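Local atomic coordinates of Mll5499 protein (Mesorhizobium loti, PDB entry 3BDE), a protein that is of unknown function but belongs to the Dabb family of stress-responsive alpha/beta barrel proteins and forms a homodimer of ferredoxin-like subunits. Residues V26-H31 against D69-F74. Numbering follows the deposited sequence.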
loop_
_atom_site.group_PDB
_atom_site.type_symbol
_atom_site.label_atom_id
_atom_site.label_comp_id
_atom_site.label_asym_id
_atom_site.label_seq_id
_atom_site.Cartn_x
_atom_site.Cartn_y
_atom_site.Cartn_z
ATOM N N VAL A 26 5.491 2.885 3.996
ATOM C CA VAL A 26 5.055 4.281 3.886
ATOM C C VAL A 26 5.876 5.019 4.950
ATOM O O VAL A 26 6.021 4.515 6.064
ATOM C CB VAL A 26 3.496 4.431 4.050
ATOM C CG1 VAL A 26 3.040 4.231 5.483
ATOM C CG2 VAL A 26 3.011 5.782 3.548
ATOM N N PHE A 27 6.410 6.193 4.612
ATOM C CA PHE A 27 7.304 6.880 5.548
ATOM C C PHE A 27 7.439 8.374 5.372
ATOM O O PHE A 27 7.032 8.942 4.351
ATOM C CB PHE A 27 8.718 6.251 5.453
ATOM C CG PHE A 27 9.389 6.426 4.103
ATOM C CD1 PHE A 27 9.195 5.494 3.078
ATOM C CD2 PHE A 27 10.257 7.503 3.863
ATOM C CE1 PHE A 27 9.833 5.675 1.826
ATOM C CE2 PHE A 27 10.889 7.677 2.630
ATOM C CZ PHE A 27 10.674 6.768 1.616
ATOM N N THR A 28 8.027 8.973 6.399
ATOM C CA THR A 28 8.349 10.391 6.457
ATOM C C THR A 28 9.805 10.461 6.898
ATOM O O THR A 28 10.240 9.704 7.788
ATOM C CB THR A 28 7.445 11.137 7.440
ATOM O OG1 THR A 28 6.124 11.157 6.901
ATOM C CG2 THR A 28 7.907 12.573 7.625
ATOM N N LEU A 29 10.553 11.337 6.255
ATOM C CA LEU A 29 11.969 11.526 6.583
ATOM C C LEU A 29 12.097 12.693 7.567
ATOM O O LEU A 29 11.202 13.508 7.673
ATOM C CB LEU A 29 12.751 11.823 5.311
ATOM C CG LEU A 29 12.708 10.761 4.215
ATOM C CD1 LEU A 29 13.341 11.344 2.914
ATOM C CD2 LEU A 29 13.433 9.546 4.719
ATOM N N LYS A 30 13.228 12.761 8.260
ATOM C CA LYS A 30 13.556 13.883 9.175
ATOM C C LYS A 30 13.916 15.154 8.393
ATOM O O LYS A 30 13.853 16.267 8.945
ATOM C CB LYS A 30 14.737 13.510 10.085
ATOM C CG LYS A 30 14.421 12.354 11.000
ATOM C CD LYS A 30 15.584 11.932 11.813
ATOM C CE LYS A 30 15.205 10.780 12.717
ATOM N NZ LYS A 30 16.429 10.283 13.401
ATOM N N HIS A 31 14.259 14.982 7.119
ATOM C CA HIS A 31 14.698 16.069 6.245
ATOM C C HIS A 31 13.552 16.958 5.836
ATOM O O HIS A 31 12.408 16.509 5.749
ATOM C CB HIS A 31 15.336 15.533 4.957
ATOM C CG HIS A 31 16.399 14.507 5.184
ATOM N ND1 HIS A 31 17.450 14.705 6.051
ATOM C CD2 HIS A 31 16.589 13.284 4.636
ATOM C CE1 HIS A 31 18.231 13.642 6.040
ATOM N NE2 HIS A 31 17.730 12.767 5.191
ATOM N N ASP A 69 -0.302 10.851 8.018
ATOM C CA ASP A 69 0.862 11.761 7.980
ATOM C C ASP A 69 2.179 11.045 7.584
ATOM O O ASP A 69 3.130 10.958 8.355
ATOM C CB ASP A 69 0.989 12.514 9.331
ATOM C CG ASP A 69 2.069 13.597 9.322
ATOM O OD1 ASP A 69 2.334 14.227 8.272
ATOM O OD2 ASP A 69 2.686 13.806 10.380
ATOM N N TYR A 70 2.188 10.518 6.363
ATOM C CA TYR A 70 3.361 9.896 5.732
ATOM C C TYR A 70 3.484 10.565 4.378
ATOM O O TYR A 70 2.461 10.792 3.738
ATOM C CB TYR A 70 3.205 8.392 5.589
ATOM C CG TYR A 70 3.129 7.728 6.942
ATOM C CD1 TYR A 70 4.273 7.551 7.718
ATOM C CD2 TYR A 70 1.915 7.304 7.457
ATOM C CE1 TYR A 70 4.204 6.958 8.995
ATOM C CE2 TYR A 70 1.831 6.694 8.723
ATOM C CZ TYR A 70 2.981 6.524 9.482
ATOM O OH TYR A 70 2.898 5.952 10.737
ATOM N N HIS A 71 4.712 10.879 3.965
ATOM C CA HIS A 71 4.956 11.593 2.717
ATOM C C HIS A 71 5.275 10.719 1.522
ATOM O O HIS A 71 4.976 11.100 0.398
ATOM C CB HIS A 71 6.105 12.584 2.869
ATOM C CG HIS A 71 5.886 13.622 3.924
ATOM N ND1 HIS A 71 6.922 14.363 4.450
ATOM C CD2 HIS A 71 4.764 14.032 4.560
ATOM C CE1 HIS A 71 6.442 15.211 5.344
ATOM N NE2 HIS A 71 5.136 15.026 5.435
ATOM N N PHE A 72 5.872 9.560 1.753
ATOM C CA PHE A 72 6.376 8.722 0.670
ATOM C C PHE A 72 6.112 7.272 0.900
ATOM O O PHE A 72 5.816 6.864 2.005
ATOM C CB PHE A 72 7.908 8.885 0.574
ATOM C CG PHE A 72 8.354 10.296 0.309
ATOM C CD1 PHE A 72 8.158 10.862 -0.954
ATOM C CD2 PHE A 72 9.016 11.047 1.286
ATOM C CE1 PHE A 72 8.545 12.152 -1.218
ATOM C CE2 PHE A 72 9.415 12.339 1.022
ATOM C CZ PHE A 72 9.183 12.894 -0.229
ATOM N N GLY A 73 6.275 6.495 -0.158
ATOM C CA GLY A 73 6.223 5.057 -0.059
ATOM C C GLY A 73 7.205 4.366 -0.988
ATOM O O GLY A 73 7.605 4.929 -2.022
ATOM N N PHE A 74 7.635 3.163 -0.595
ATOM C CA PHE A 74 8.356 2.276 -1.513
ATOM C C PHE A 74 7.495 1.023 -1.611
ATOM O O PHE A 74 6.911 0.595 -0.606
ATOM C CB PHE A 74 9.756 1.839 -1.036
ATOM C CG PHE A 74 10.756 2.935 -0.858
ATOM C CD1 PHE A 74 10.728 4.135 -1.584
ATOM C CD2 PHE A 74 11.859 2.681 -0.048
ATOM C CE1 PHE A 74 11.752 5.094 -1.420
ATOM C CE2 PHE A 74 12.884 3.605 0.114
ATOM C CZ PHE A 74 12.837 4.812 -0.569
HETATM O O HOH W 1 9.519 13.119 4.336
#
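A classic beta bulge sets two residues, H71 and F72, opposite the single F27, and F27 O takes two backbone N-H groups: a fairly straight bond from F72 N (2.9 Å) and a weak one from H71 N. F27 N in turn donates to F72 O, 2.8 Å away. Beyond the bulge T28 OG1 makes the next links to 69-71, giving a weak bond to D69 O and taking another from H71 N, while T28 CG2 lies over the imidazole face of H71. A water bridges the segments, its O accepting a hydrogen bond from L29 N at 2.8 Å and also bonded to H71 ND1. On the V26 face of the sheet, V26 CG1 sits over the Y70 ring, 4.0 Å from its centroid, and V26 CG2 touches Y70 CB; K107 adds a cation-pi contact to Y70 and a salt bridge to D69. On the other face, F27 holds CG between its backbone N and carbonyl carbon (chi1 64°), which brings one face of the ring against F72 CB in a CH-pi contact and drives its CE1-CZ edge into the face of F74. That edge-to-face pair has centroids 4.8 Å apart and planes at 69°; A45 of helix 36-50 packs on F74. An alanine replacing F74 would probably leave the F27 edge without its aromatic face and open a gap toward helix 36-50. Central strands 21-29 and 72-78 of the ferredoxin-like sheet thus share an apolar F27-F72-F74 patch on the helix-covered side, while backbone, hydroxyl and water bonds, several weak, probably compensate for pairing lost at the bulge.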